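Local coordinates for geranyltranstransferase (Legionella pneumophila subsp. pneumophila, PDB 3LOM), which probably catalyses the magnesium-dependent condensation of allylic diphosphates with isopentenyl diphosphate, giving farnesyl or geranylgeranyl diphosphate, at residues Gln11-Tyr16 / Gly49-Arg54; Pro55-Leu60 / Ile292-Gln297; Gly70-Ile75 / Glu198-Ala203; Glu129-Arg134 / Val145-Val150; Ser169-Ser174 / Arg182-Leu187. All coordinates share one frame; numbering follows the deposited sequence.

Interaction 1 (Gln11-Tyr16 / Gly49-Arg54); sequences QVIDKY and GGKRIR. With PO4 (phosphate ion), chain C.
The Gly-Gly-Lys-Arg-x-Arg motif of trans-polyprenyl synthases, Gly49-Arg54, meets helix 5-28 through Lys51, whose ammonium group forms a salt bridge with Asp14. The bond from Lys51 NZ to Asp14 OD1 measures 3.1 Å and enters nearly along the C-O axis of the carboxylate. Bends at chi2 (-94°) and chi4 (77°) carry the lysine chain across to the helix and lay NZ 3.9 Å from Ile13 CG2, the two side chains crossing at about a right angle. The motif's other basic groups serve a phosphate ion, probably picked up from the crystallisation liquor. Arg54 NH2 reaches phosphate O4 at 2.8 Å, and the backbone Ile53 N, in the first turn of helix 53-64, gives a straighter bond to phosphate O3 at 3.0 Å. Partial positive charge at that helix start may strengthen the hold on the anion. Arg52 occupies the N-cap position; its NH1 makes a weak bond to phosphate O2, doubtful in detail because the residue has two conformers. The ion probably marks the place where relatives bind the diphosphate of isopentenyl diphosphate. Ile13 and Ile53 both pack on Leu294 of helix 289-303. Arg54 lies against His83 of helix 69-91 and against Leu192, Ile193 and Cys196 of helix 178-201.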
# COMPACT_ATOMS: atom_id res chain seq x y z
N GLN A 11 15.04 30.51 -4.44
CA GLN A 11 15.46 30.01 -3.13
C GLN A 11 14.32 29.40 -2.33
O GLN A 11 14.55 28.56 -1.47
CB GLN A 11 16.15 31.10 -2.31
CG GLN A 11 17.61 31.29 -2.66
CD GLN A 11 18.49 31.40 -1.43
OE1 GLN A 11 19.44 30.63 -1.27
NE2 GLN A 11 18.19 32.35 -0.56
N VAL A 12 13.09 29.84 -2.62
CA VAL A 12 11.87 29.29 -2.01
C VAL A 12 11.71 27.80 -2.39
O VAL A 12 11.38 26.97 -1.54
CB VAL A 12 10.61 30.15 -2.36
CG1 VAL A 12 9.32 29.35 -2.31
CG2 VAL A 12 10.52 31.35 -1.43
N ILE A 13 11.99 27.49 -3.65
CA ILE A 13 12.00 26.12 -4.16
C ILE A 13 13.13 25.30 -3.50
O ILE A 13 12.90 24.16 -3.07
CB ILE A 13 12.13 26.09 -5.71
CG1 ILE A 13 10.99 26.89 -6.35
CG2 ILE A 13 12.14 24.65 -6.25
CD1 ILE A 13 11.31 27.47 -7.72
N ASP A 14 14.32 25.89 -3.41
CA ASP A 14 15.48 25.27 -2.76
C ASP A 14 15.22 24.94 -1.29
O ASP A 14 15.61 23.87 -0.81
CB ASP A 14 16.71 26.18 -2.86
CG ASP A 14 17.15 26.43 -4.30
OD1 ASP A 14 17.09 25.49 -5.13
OD2 ASP A 14 17.56 27.57 -4.60
N LYS A 15 14.54 25.85 -0.60
CA LYS A 15 14.22 25.73 0.82
C LYS A 15 13.17 24.66 1.07
O LYS A 15 13.17 24.02 2.13
CB LYS A 15 13.71 27.07 1.36
CG LYS A 15 14.13 27.38 2.80
CD LYS A 15 15.52 28.01 2.84
CE LYS A 15 15.91 28.39 4.26
NZ LYS A 15 17.24 29.06 4.29
N TYR A 16 12.26 24.47 0.11
CA TYR A 16 11.20 23.48 0.22
C TYR A 16 11.69 22.03 0.12
O TYR A 16 11.18 21.17 0.84
CB TYR A 16 10.06 23.75 -0.78
CG TYR A 16 9.02 24.75 -0.28
CD1 TYR A 16 8.55 24.71 1.03
CD2 TYR A 16 8.48 25.71 -1.14
CE1 TYR A 16 7.58 25.60 1.49
CE2 TYR A 16 7.51 26.61 -0.69
CZ TYR A 16 7.07 26.55 0.62
OH TYR A 16 6.11 27.44 1.06
N GLY A 49 20.26 13.42 -4.68
CA GLY A 49 20.53 14.79 -5.13
C GLY A 49 19.43 15.30 -6.05
O GLY A 49 18.57 14.53 -6.50
N GLY A 50 19.46 16.60 -6.32
CA GLY A 50 18.40 17.25 -7.10
C GLY A 50 17.12 17.42 -6.30
O GLY A 50 17.08 17.14 -5.10
N LYS A 51 16.07 17.88 -6.97
CA LYS A 51 14.78 18.10 -6.31
C LYS A 51 13.66 17.14 -6.76
O LYS A 51 13.66 16.64 -7.89
CB LYS A 51 14.32 19.57 -6.38
CG LYS A 51 15.13 20.51 -7.29
CD LYS A 51 16.23 21.24 -6.51
CE LYS A 51 16.76 22.45 -7.27
NZ LYS A 51 15.83 23.62 -7.19
N ARG A 52 12.73 16.90 -5.84
CA ARG A 52 11.58 16.03 -6.08
C ARG A 52 10.34 16.91 -6.32
O ARG A 52 9.88 17.61 -5.41
CB ARG A 52 11.33 15.10 -4.89
CG ARG A 52 12.55 14.81 -4.00
CD ARG A 52 13.26 13.51 -4.36
NE ARG A 52 14.41 13.72 -5.24
CZ ARG A 52 14.42 13.43 -6.53
NH1 ARG A 52 13.35 12.91 -7.11
NH2 ARG A 52 15.52 13.65 -7.25
N ILE A 53 9.80 16.86 -7.54
CA ILE A 53 8.73 17.78 -7.98
C ILE A 53 7.39 17.72 -7.21
O ILE A 53 6.81 18.77 -6.92
CB ILE A 53 8.54 17.75 -9.55
CG1 ILE A 53 7.69 18.93 -10.03
CG2 ILE A 53 7.98 16.41 -10.04
CD1 ILE A 53 8.32 20.29 -9.78
N ARG A 54 6.93 16.52 -6.86
CA ARG A 54 5.64 16.36 -6.16
C ARG A 54 5.52 17.06 -4.78
O ARG A 54 4.51 17.74 -4.56
CB ARG A 54 5.19 14.89 -6.10
CG ARG A 54 4.76 14.34 -7.45
CD ARG A 54 5.05 12.85 -7.57
NE ARG A 54 4.88 12.36 -8.94
CZ ARG A 54 5.83 12.40 -9.88
NH1 ARG A 54 5.57 11.93 -11.10
NH2 ARG A 54 7.02 12.90 -9.62
P PO4 C . 10.91 13.37 -10.09
O1 PO4 C . 11.76 13.95 -11.19
O2 PO4 C . 11.64 12.21 -9.45
O3 PO4 C . 10.64 14.43 -9.04
O4 PO4 C . 9.61 12.89 -10.69

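Interaction 2 (Pro55-Leu60 / Ile292-Gln297); sequences PILVYL and IELTKQ
Thr295 OG1, one residue beyond the Leu294 that makes this contact, is hydrogen-bonded to two groups, Leu291 O one turn back and Tyr218 OH. The Tyr218 bond ties helix 289-303 to helix 209-236 of the mainly helical isoprenoid synthase fold, while Leu294 turns toward helix 53-64. The two short segments run roughly antiparallel, at 154°, with their axes still 11.8 Å apart at closest approach, and the leucine bridges that wide spacing. Its CG is anti to the backbone N (chi1 178°), which extends the branch CD2 into the group formed by Ile56, Leu57 and Leu60. Ile56 and Leu60 sit one turn apart on the face toward Leu294, with Leu57 at its flank. Ile56 and Leu60 both cross obliquely to the incoming leucine, whereas Leu57 touches more loosely. All four side chains are buried and the contact is wholly apolar. Tyr16 of helix 5-28 packs on Leu60, and Phe197 of helix 178-201 lies against Leu57, so other helices close round the same cluster. On helix 289-303 a single methyl makes the contacts: Leu294 CD2 stands 3.7 Å from Leu60 CD1, 3.8 Å from Ile56 CG2 and 4.4 Å from Leu57 CD2.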
# COMPACT_ATOMS: atom_id res chain seq x y z
N PRO A 55 6.52 16.92 -3.87
CA PRO A 55 6.44 17.69 -2.62
C PRO A 55 6.41 19.20 -2.79
O PRO A 55 5.69 19.88 -2.07
CB PRO A 55 7.72 17.30 -1.88
CG PRO A 55 7.98 15.96 -2.33
CD PRO A 55 7.60 15.92 -3.78
N ILE A 56 7.19 19.71 -3.74
CA ILE A 56 7.24 21.14 -4.04
C ILE A 56 5.87 21.66 -4.49
O ILE A 56 5.41 22.70 -4.01
CB ILE A 56 8.31 21.46 -5.11
CG1 ILE A 56 9.69 20.98 -4.65
CG2 ILE A 56 8.34 22.97 -5.41
CD1 ILE A 56 10.74 20.90 -5.76
N LEU A 57 5.22 20.92 -5.39
CA LEU A 57 3.88 21.27 -5.88
C LEU A 57 2.87 21.30 -4.75
O LEU A 57 2.05 22.21 -4.71
CB LEU A 57 3.42 20.29 -6.97
CG LEU A 57 4.18 20.32 -8.30
CD1 LEU A 57 3.88 19.07 -9.11
CD2 LEU A 57 3.89 21.59 -9.09
N VAL A 58 2.95 20.33 -3.85
CA VAL A 58 2.19 20.34 -2.60
C VAL A 58 2.41 21.61 -1.76
O VAL A 58 1.45 22.22 -1.28
CB VAL A 58 2.49 19.08 -1.75
CG1 VAL A 58 1.98 19.20 -0.32
CG2 VAL A 58 1.89 17.88 -2.41
N TYR A 59 3.67 22.02 -1.62
CA TYR A 59 4.02 23.21 -0.85
C TYR A 59 3.51 24.48 -1.50
O TYR A 59 2.93 25.33 -0.83
CB TYR A 59 5.53 23.31 -0.61
CG TYR A 59 6.05 22.37 0.45
CD1 TYR A 59 5.49 22.35 1.73
CD2 TYR A 59 7.11 21.50 0.19
CE1 TYR A 59 5.96 21.49 2.71
CE2 TYR A 59 7.59 20.63 1.17
CZ TYR A 59 7.01 20.64 2.42
OH TYR A 59 7.48 19.78 3.40
N LEU A 60 3.70 24.59 -2.81
CA LEU A 60 3.33 25.79 -3.57
C LEU A 60 1.82 25.95 -3.75
O LEU A 60 1.30 27.07 -3.68
CB LEU A 60 4.05 25.81 -4.91
CG LEU A 60 5.56 26.05 -4.82
CD1 LEU A 60 6.17 26.18 -6.21
CD2 LEU A 60 5.84 27.29 -4.00
N ILE A 292 4.74 30.05 -10.78
CA ILE A 292 4.92 30.45 -12.18
C ILE A 292 6.40 30.37 -12.59
O ILE A 292 6.72 29.90 -13.69
CB ILE A 292 4.33 31.87 -12.43
CG1 ILE A 292 2.80 31.84 -12.31
CG2 ILE A 292 4.73 32.42 -13.80
CD1 ILE A 292 2.17 33.17 -11.93
N GLU A 293 7.28 30.79 -11.69
CA GLU A 293 8.73 30.71 -11.91
C GLU A 293 9.20 29.26 -11.96
O GLU A 293 10.06 28.92 -12.78
CB GLU A 293 9.49 31.50 -10.83
CG GLU A 293 10.79 32.16 -11.32
CD GLU A 293 11.95 31.18 -11.46
OE1 GLU A 293 12.14 30.33 -10.56
OE2 GLU A 293 12.68 31.26 -12.47
N LEU A 294 8.64 28.41 -11.10
CA LEU A 294 8.92 26.98 -11.14
C LEU A 294 8.45 26.35 -12.45
O LEU A 294 9.17 25.55 -13.06
CB LEU A 294 8.29 26.25 -9.94
CG LEU A 294 8.50 24.73 -9.93
CD1 LEU A 294 9.95 24.37 -9.66
CD2 LEU A 294 7.57 24.04 -8.93
N THR A 295 7.24 26.73 -12.88
CA THR A 295 6.66 26.27 -14.14
C THR A 295 7.55 26.66 -15.32
O THR A 295 7.80 25.85 -16.22
CB THR A 295 5.24 26.85 -14.34
OG1 THR A 295 4.47 26.64 -13.14
CG2 THR A 295 4.53 26.18 -15.51
N LYS A 296 8.05 27.90 -15.29
CA LYS A 296 8.96 28.39 -16.32
C LYS A 296 10.32 27.69 -16.27
O LYS A 296 10.96 27.52 -17.31
CB LYS A 296 9.11 29.90 -16.23
CG LYS A 296 9.41 30.55 -17.57
CD LYS A 296 8.56 31.79 -17.79
CE LYS A 296 8.46 32.11 -19.28
NZ LYS A 296 7.40 33.11 -19.57
N GLN A 297 10.74 27.26 -15.08
CA GLN A 297 11.94 26.44 -14.92
C GLN A 297 11.73 25.04 -15.51
O GLN A 297 12.61 24.51 -16.18
CB GLN A 297 12.35 26.32 -13.45
CG GLN A 297 13.16 27.50 -12.90
CD GLN A 297 13.61 27.30 -11.46
OE1 GLN A 297 13.40 26.24 -10.87
NE2 GLN A 297 14.24 28.32 -10.89

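Interaction 3 (Gly70-Ile75 / Glu198-Ala203); sequences GVLDII and EMVLAA
Ile75 and Met199 lie side by side but point opposite ways, with the isoleucine's CG2 methyl against the root of the methionine: Ile75 CG2 lies 3.7 Å from Met199 CB. Met199 then bends at chi3 (-63°), and this fold of the chain returns its terminal CE to 4.1 Å from the same Ile75 CG2. The other branch of the isoleucine reaches past the side chain to the backbone, where Ile75 CD1 comes to 3.8 Å from Met199 O. A second apolar pair sits beside the first, with Leu72 CD2 3.8 Å from Val200 CG2. Together they join helix 69-91 to the C-terminal end of helix 178-201, two long helices of the isoprenoid synthase bundle, without a hydrogen bond between the segments. Val58 of helix 53-64 packs on Leu72, Ile75 and Val200 alike, and Val150 and Leu151 of helix 141-155 cover Met199. Farther out, each segment has a charged residue paired with another helix. Asp73 OD1 takes a salt bridge from Arg19 NE and a hydrogen bond with Tyr59 OH, while Glu198 OE2 forms a salt bridge to Arg216 NE.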
# COMPACT_ATOMS: atom_id res chain seq x y z
N GLY A 70 2.70 22.65 8.45
CA GLY A 70 2.81 21.37 9.14
C GLY A 70 2.04 20.27 8.44
O GLY A 70 2.56 19.17 8.25
N VAL A 71 0.80 20.58 8.06
CA VAL A 71 -0.06 19.71 7.23
C VAL A 71 0.60 19.39 5.88
O VAL A 71 0.62 18.23 5.44
CB VAL A 71 -1.48 20.34 7.04
CG1 VAL A 71 -2.34 19.53 6.04
CG2 VAL A 71 -2.21 20.47 8.37
N LEU A 72 1.16 20.42 5.25
CA LEU A 72 1.86 20.30 3.98
C LEU A 72 3.05 19.35 4.00
O LEU A 72 3.26 18.61 3.05
CB LEU A 72 2.29 21.69 3.48
CG LEU A 72 1.13 22.58 3.02
CD1 LEU A 72 1.64 23.94 2.54
CD2 LEU A 72 0.35 21.88 1.91
N ASP A 73 3.82 19.39 5.09
CA ASP A 73 4.94 18.46 5.31
C ASP A 73 4.50 17.01 5.21
O ASP A 73 5.14 16.20 4.54
CB ASP A 73 5.58 18.68 6.69
CG ASP A 73 6.31 20.00 6.81
OD1 ASP A 73 6.94 20.43 5.82
OD2 ASP A 73 6.26 20.61 7.90
N ILE A 74 3.39 16.71 5.88
CA ILE A 74 2.82 15.37 5.96
C ILE A 74 2.32 14.89 4.61
O ILE A 74 2.65 13.77 4.19
CB ILE A 74 1.67 15.32 7.00
CG1 ILE A 74 2.18 15.76 8.37
CG2 ILE A 74 1.05 13.93 7.07
CD1 ILE A 74 1.11 16.31 9.30
N ILE A 75 1.55 15.74 3.92
CA ILE A 75 0.97 15.40 2.62
C ILE A 75 2.05 15.13 1.58
O ILE A 75 2.00 14.12 0.87
CB ILE A 75 -0.04 16.48 2.11
CG1 ILE A 75 -1.24 16.59 3.07
CG2 ILE A 75 -0.53 16.15 0.68
CD1 ILE A 75 -2.26 17.66 2.69
N GLU A 198 -5.19 17.90 -5.30
CA GLU A 198 -6.44 17.39 -4.71
C GLU A 198 -6.36 17.10 -3.21
O GLU A 198 -7.33 17.34 -2.49
CB GLU A 198 -6.94 16.15 -5.46
CG GLU A 198 -7.39 16.40 -6.90
CD GLU A 198 -8.81 16.95 -7.01
OE1 GLU A 198 -9.54 17.03 -5.99
OE2 GLU A 198 -9.20 17.30 -8.14
N MET A 199 -5.22 16.58 -2.75
CA MET A 199 -5.01 16.36 -1.30
C MET A 199 -4.91 17.69 -0.55
O MET A 199 -5.40 17.81 0.57
CB MET A 199 -3.78 15.48 -1.03
CG MET A 199 -4.03 13.97 -1.18
SD MET A 199 -2.59 12.90 -0.92
CE MET A 199 -1.63 13.48 -2.22
N VAL A 200 -4.29 18.69 -1.20
CA VAL A 200 -4.21 20.05 -0.68
C VAL A 200 -5.61 20.68 -0.57
O VAL A 200 -5.92 21.34 0.43
CB VAL A 200 -3.21 20.91 -1.54
CG1 VAL A 200 -3.55 22.40 -1.53
CG2 VAL A 200 -1.78 20.70 -1.07
N LEU A 201 -6.46 20.44 -1.57
CA LEU A 201 -7.84 20.94 -1.59
C LEU A 201 -8.73 20.32 -0.53
O LEU A 201 -9.63 20.98 -0.00
CB LEU A 201 -8.47 20.76 -2.98
CG LEU A 201 -8.04 21.77 -4.04
CD1 LEU A 201 -8.39 21.25 -5.43
CD2 LEU A 201 -8.66 23.15 -3.80
N ALA A 202 -8.48 19.06 -0.19
CA ALA A 202 -9.27 18.35 0.81
C ALA A 202 -8.93 18.77 2.25
O ALA A 202 -9.55 18.29 3.20
CB ALA A 202 -9.15 16.84 0.63
N ALA A 203 -7.97 19.67 2.40
CA ALA A 203 -7.62 20.25 3.71
C ALA A 203 -8.59 21.36 4.15
O ALA A 203 -8.67 21.68 5.33
CB ALA A 203 -6.21 20.78 3.70

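Interaction 4 (Glu129-Arg134 / Val145-Val150); sequences EVLLMR and VAITQV
The two branches of Leu131 divide between Thr148 and Ile147, where the two segments have their closest CA pair, Leu131 and Thr148. Leucine and threonine overlap head to tail, and the CD1 methyl meets the methyl of the threonine, Leu131 CD1 to Thr148 CG2 at 3.8 Å. The second branch goes to the neighbouring residue: Leu131 CD2 rests 3.9 Å from Ile147 CG2, the two chains set slantwise. Leu132 approaches Thr148 from another direction, at about a right angle, and places its CD2 3.8 Å from Thr148 OG1. That hydroxyl oxygen also lies 3.9 Å from Leu131 CB, so both leucines border it with carbon alone. Its polar partner is Val144 O, one turn back in its own helix. A chi1 of -44° sets OG1 beside the backbone N, where this bond can form, and leaves CG2 turned to the leucine. The contact is therefore apolar in effect although a hydroxyl sits in its middle. Met199 of helix 178-201 covers Ile147, and Ala78 of helix 69-91 covers Leu131. Ser136 of the second subunit packs on Val145, Leu132 of the second subunit on Gln149, and Gln149 of the second subunit on Met133. With the segment axes 9.9 Å apart and at 172°, this is an antiparallel helical hairpin, a pair of consecutive helices that also supplies part of the dimer interface, as in other trans-polyprenyl synthases.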
# COMPACT_ATOMS: atom_id res chain seq x y z
N GLU A 129 0.20 5.31 6.73
CA GLU A 129 0.45 5.45 8.18
C GLU A 129 0.72 6.90 8.58
O GLU A 129 0.09 7.41 9.50
CB GLU A 129 1.61 4.55 8.65
CG GLU A 129 1.83 4.50 10.17
CD GLU A 129 2.49 3.21 10.66
OE1 GLU A 129 2.38 2.91 11.86
OE2 GLU A 129 3.12 2.50 9.85
N VAL A 130 1.64 7.54 7.87
CA VAL A 130 2.00 8.94 8.05
C VAL A 130 0.78 9.88 7.93
O VAL A 130 0.62 10.79 8.75
CB VAL A 130 3.12 9.36 7.06
CG1 VAL A 130 3.39 10.86 7.11
CG2 VAL A 130 4.39 8.59 7.37
N LEU A 131 -0.06 9.64 6.92
CA LEU A 131 -1.28 10.43 6.75
C LEU A 131 -2.20 10.28 7.95
O LEU A 131 -2.60 11.27 8.54
CB LEU A 131 -2.03 10.06 5.47
CG LEU A 131 -1.45 10.51 4.13
CD1 LEU A 131 -2.19 9.82 3.00
CD2 LEU A 131 -1.47 12.02 3.96
N LEU A 132 -2.49 9.04 8.33
CA LEU A 132 -3.41 8.77 9.42
C LEU A 132 -2.98 9.22 10.82
O LEU A 132 -3.79 9.82 11.53
CB LEU A 132 -3.79 7.29 9.45
CG LEU A 132 -4.52 6.70 8.24
CD1 LEU A 132 -4.84 5.26 8.55
CD2 LEU A 132 -5.78 7.49 7.85
N MET A 133 -1.73 8.95 11.23
CA MET A 133 -1.29 9.30 12.58
C MET A 133 -0.92 10.79 12.75
O MET A 133 -1.20 11.39 13.79
CB MET A 133 -0.18 8.36 13.10
CG MET A 133 1.19 8.46 12.43
SD MET A 133 2.37 7.18 12.94
CE MET A 133 3.76 7.58 11.87
N ARG A 134 -0.29 11.37 11.72
CA ARG A 134 0.20 12.76 11.81
C ARG A 134 -0.83 13.85 11.50
O ARG A 134 -0.72 14.96 12.03
CB ARG A 134 1.46 12.96 10.95
CG ARG A 134 2.64 12.07 11.32
CD ARG A 134 3.27 12.48 12.65
NE ARG A 134 4.31 11.55 13.07
CZ ARG A 134 5.60 11.66 12.74
NH1 ARG A 134 6.02 12.66 11.97
NH2 ARG A 134 6.47 10.76 13.17
N VAL A 145 -9.62 11.20 6.31
CA VAL A 145 -10.18 10.15 5.47
C VAL A 145 -10.20 10.54 3.98
O VAL A 145 -9.70 9.80 3.13
CB VAL A 145 -11.57 9.72 5.98
CG1 VAL A 145 -12.29 8.80 5.00
CG2 VAL A 145 -11.43 9.05 7.34
N ALA A 146 -10.73 11.72 3.67
CA ALA A 146 -10.84 12.19 2.28
C ALA A 146 -9.49 12.45 1.62
O ALA A 146 -9.35 12.22 0.42
CB ALA A 146 -11.75 13.42 2.18
N ILE A 147 -8.52 12.93 2.40
CA ILE A 147 -7.14 13.15 1.94
C ILE A 147 -6.48 11.82 1.55
O ILE A 147 -5.82 11.72 0.50
CB ILE A 147 -6.29 13.90 3.01
CG1 ILE A 147 -6.63 15.40 3.01
CG2 ILE A 147 -4.77 13.72 2.79
CD1 ILE A 147 -6.30 16.11 4.30
N THR A 148 -6.69 10.80 2.38
CA THR A 148 -6.09 9.49 2.17
C THR A 148 -6.78 8.77 1.00
O THR A 148 -6.13 8.02 0.26
CB THR A 148 -6.12 8.64 3.47
OG1 THR A 148 -5.73 9.46 4.58
CG2 THR A 148 -5.17 7.45 3.38
N GLN A 149 -8.08 9.02 0.85
CA GLN A 149 -8.88 8.54 -0.29
C GLN A 149 -8.28 8.98 -1.62
O GLN A 149 -8.11 8.16 -2.53
CB GLN A 149 -10.32 9.05 -0.18
CG GLN A 149 -11.35 8.24 -0.95
CD GLN A 149 -12.09 7.24 -0.07
OE1 GLN A 149 -11.81 6.04 -0.11
NE2 GLN A 149 -13.03 7.74 0.73
N VAL A 150 -7.95 10.27 -1.73
CA VAL A 150 -7.34 10.82 -2.94
C VAL A 150 -6.07 10.07 -3.39
O VAL A 150 -5.94 9.72 -4.57
CB VAL A 150 -7.05 12.33 -2.78
CG1 VAL A 150 -6.32 12.88 -4.00
CG2 VAL A 150 -8.35 13.12 -2.55

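Interaction 5 (Ser169-Ser174 / Arg182-Leu187); sequences SELAKS and REIHLL
Leu171 and Ile184 provide the apolar part of this contact, which closes the loop after helix 160-169 onto the early part of helix 178-201. That loop follows the GQxxD motif of trans-polyprenyl synthases, which ends at Asp167. The ends of the two side chains overlap as they come from opposing directions, and Leu171 CD1 meets Ile184 CD1 at 3.8 Å. The base of Glu170 adds a looser touch, with Glu170 CB 4.3 Å from Ile184 CD1, before its carboxylate leads away from the helix. On the side of helix 160-169, Leu166 and Asp167 pack on Ile184 too, and Asp167 also touches His185. Farther along helix 178-201, Leu187 packs on Pro34 of the second subunit.

The ionic part stays within the loop. Lys173 NZ forms a salt bridge to Glu170 OE2 at 2.9 Å, arriving on the syn side of the carboxylate but 31° out of its plane.

Among hydrogen bonds, Ser169 OG pairs with Ser165 O, one turn back in helix 160-169. A weak backbone bond from Lys173 N to Glu170 O, 3.1 Å, helps turn the chain. In the helix, His185 O accepts a bond from Thr189 OG1.

No polar bond links the two segments to each other. The loop is thus held to the helix by apolar carbon contact alone within this pair, and the glutamate divides its roles, its CB joining the apolar surface and its carboxylate paired with Lys173 within the loop.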
# COMPACT_ATOMS: atom_id res chain seq x y z
N SER A 169 2.34 -3.55 -21.20
CA SER A 169 1.74 -4.48 -22.17
C SER A 169 1.40 -3.85 -23.52
O SER A 169 1.66 -4.47 -24.56
CB SER A 169 0.52 -5.19 -21.57
OG SER A 169 -0.53 -4.28 -21.27
N GLU A 170 0.84 -2.64 -23.52
CA GLU A 170 0.35 -2.04 -24.78
C GLU A 170 1.38 -1.26 -25.58
O GLU A 170 1.35 -1.31 -26.81
CB GLU A 170 -0.89 -1.16 -24.56
CG GLU A 170 -2.02 -1.82 -23.80
CD GLU A 170 -2.34 -3.21 -24.29
OE1 GLU A 170 -2.19 -4.17 -23.50
OE2 GLU A 170 -2.72 -3.36 -25.47
N LEU A 171 2.27 -0.54 -24.90
CA LEU A 171 3.23 0.35 -25.57
C LEU A 171 4.29 -0.39 -26.39
O LEU A 171 4.96 0.21 -27.23
CB LEU A 171 3.91 1.30 -24.57
CG LEU A 171 3.43 2.76 -24.44
CD1 LEU A 171 1.92 2.89 -24.36
CD2 LEU A 171 4.10 3.43 -23.25
N ALA A 172 4.42 -1.69 -26.13
CA ALA A 172 5.25 -2.60 -26.92
C ALA A 172 4.79 -2.63 -28.39
O ALA A 172 5.62 -2.61 -29.31
CB ALA A 172 5.22 -4.00 -26.31
N LYS A 173 3.48 -2.68 -28.59
CA LYS A 173 2.86 -2.60 -29.91
C LYS A 173 2.93 -1.16 -30.43
O LYS A 173 2.95 -0.22 -29.64
CB LYS A 173 1.40 -3.05 -29.84
CG LYS A 173 1.16 -4.33 -29.04
CD LYS A 173 -0.29 -4.43 -28.58
CE LYS A 173 -0.47 -5.56 -27.57
NZ LYS A 173 -1.87 -5.65 -27.10
N SER A 174 2.97 -1.01 -31.75
CA SER A 174 3.01 0.32 -32.37
C SER A 174 1.65 0.72 -32.95
O SER A 174 1.54 1.65 -33.75
CB SER A 174 4.11 0.38 -33.44
OG SER A 174 3.91 -0.60 -34.45
N ARG A 182 -2.57 8.89 -24.28
CA ARG A 182 -2.96 9.93 -23.34
C ARG A 182 -3.63 9.35 -22.09
O ARG A 182 -3.45 9.86 -20.99
CB ARG A 182 -3.87 10.96 -24.01
CG ARG A 182 -3.12 11.98 -24.84
CD ARG A 182 -4.07 12.81 -25.70
NE ARG A 182 -3.61 14.20 -25.83
CZ ARG A 182 -3.86 15.16 -24.94
NH1 ARG A 182 -3.41 16.39 -25.15
NH2 ARG A 182 -4.56 14.90 -23.83
N GLU A 183 -4.38 8.26 -22.27
CA GLU A 183 -5.07 7.60 -21.16
C GLU A 183 -4.09 6.84 -20.25
O GLU A 183 -4.18 6.95 -19.02
CB GLU A 183 -6.18 6.68 -21.70
CG GLU A 183 -6.94 5.85 -20.65
CD GLU A 183 -7.72 6.69 -19.63
OE1 GLU A 183 -7.99 6.17 -18.53
OE2 GLU A 183 -8.07 7.86 -19.93
N ILE A 184 -3.18 6.09 -20.86
CA ILE A 184 -2.14 5.34 -20.15
C ILE A 184 -1.29 6.24 -19.22
O ILE A 184 -1.11 5.91 -18.04
CB ILE A 184 -1.27 4.53 -21.14
CG1 ILE A 184 -2.06 3.31 -21.65
CG2 ILE A 184 0.02 4.06 -20.49
CD1 ILE A 184 -1.63 2.80 -23.02
N HIS A 185 -0.83 7.37 -19.75
CA HIS A 185 -0.03 8.33 -18.98
C HIS A 185 -0.82 9.05 -17.88
O HIS A 185 -0.26 9.39 -16.84
CB HIS A 185 0.63 9.35 -19.90
CG HIS A 185 1.75 8.77 -20.72
ND1 HIS A 185 2.79 8.06 -20.17
CD2 HIS A 185 1.99 8.81 -22.05
CE1 HIS A 185 3.61 7.67 -21.12
NE2 HIS A 185 3.15 8.12 -22.28
N LEU A 186 -2.11 9.28 -18.13
CA LEU A 186 -3.00 9.87 -17.12
C LEU A 186 -3.18 8.90 -15.96
O LEU A 186 -3.19 9.32 -14.80
CB LEU A 186 -4.37 10.24 -17.73
CG LEU A 186 -5.52 10.61 -16.78
CD1 LEU A 186 -5.21 11.83 -15.90
CD2 LEU A 186 -6.82 10.84 -17.55
N LEU A 187 -3.31 7.61 -16.26
CA LEU A 187 -3.47 6.62 -15.21
C LEU A 187 -2.16 6.40 -14.44
O LEU A 187 -2.18 6.32 -13.22
CB LEU A 187 -4.01 5.30 -15.76
CG LEU A 187 -5.39 5.29 -16.41
CD1 LEU A 187 -5.52 4.07 -17.30
CD2 LEU A 187 -6.51 5.36 -15.38

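In the fold
Interactions 1 and 2 share helix 53-64 and lie with centres about 9 Å apart; Ile13 and Leu294 pack together, and Tyr16 stacks on Tyr59. Interaction 3 continues this core, Val58 O lying 3.4 Å from Leu72 CD2. Interaction 4 adjoins it, also at about 9 Å between centres, with Met199 CG 3.3 Å from Ile147 O, and leads on to the dimer interface. Interaction 5 uses helix 178-201 like interaction 3, yet their centres are about 30 Å apart. The phosphate of interaction 1 marks the probable substrate side; the first aspartate-rich motif starts at the end of helix 69-91 and the second lies in helix 209-236; in this family they bind magnesium.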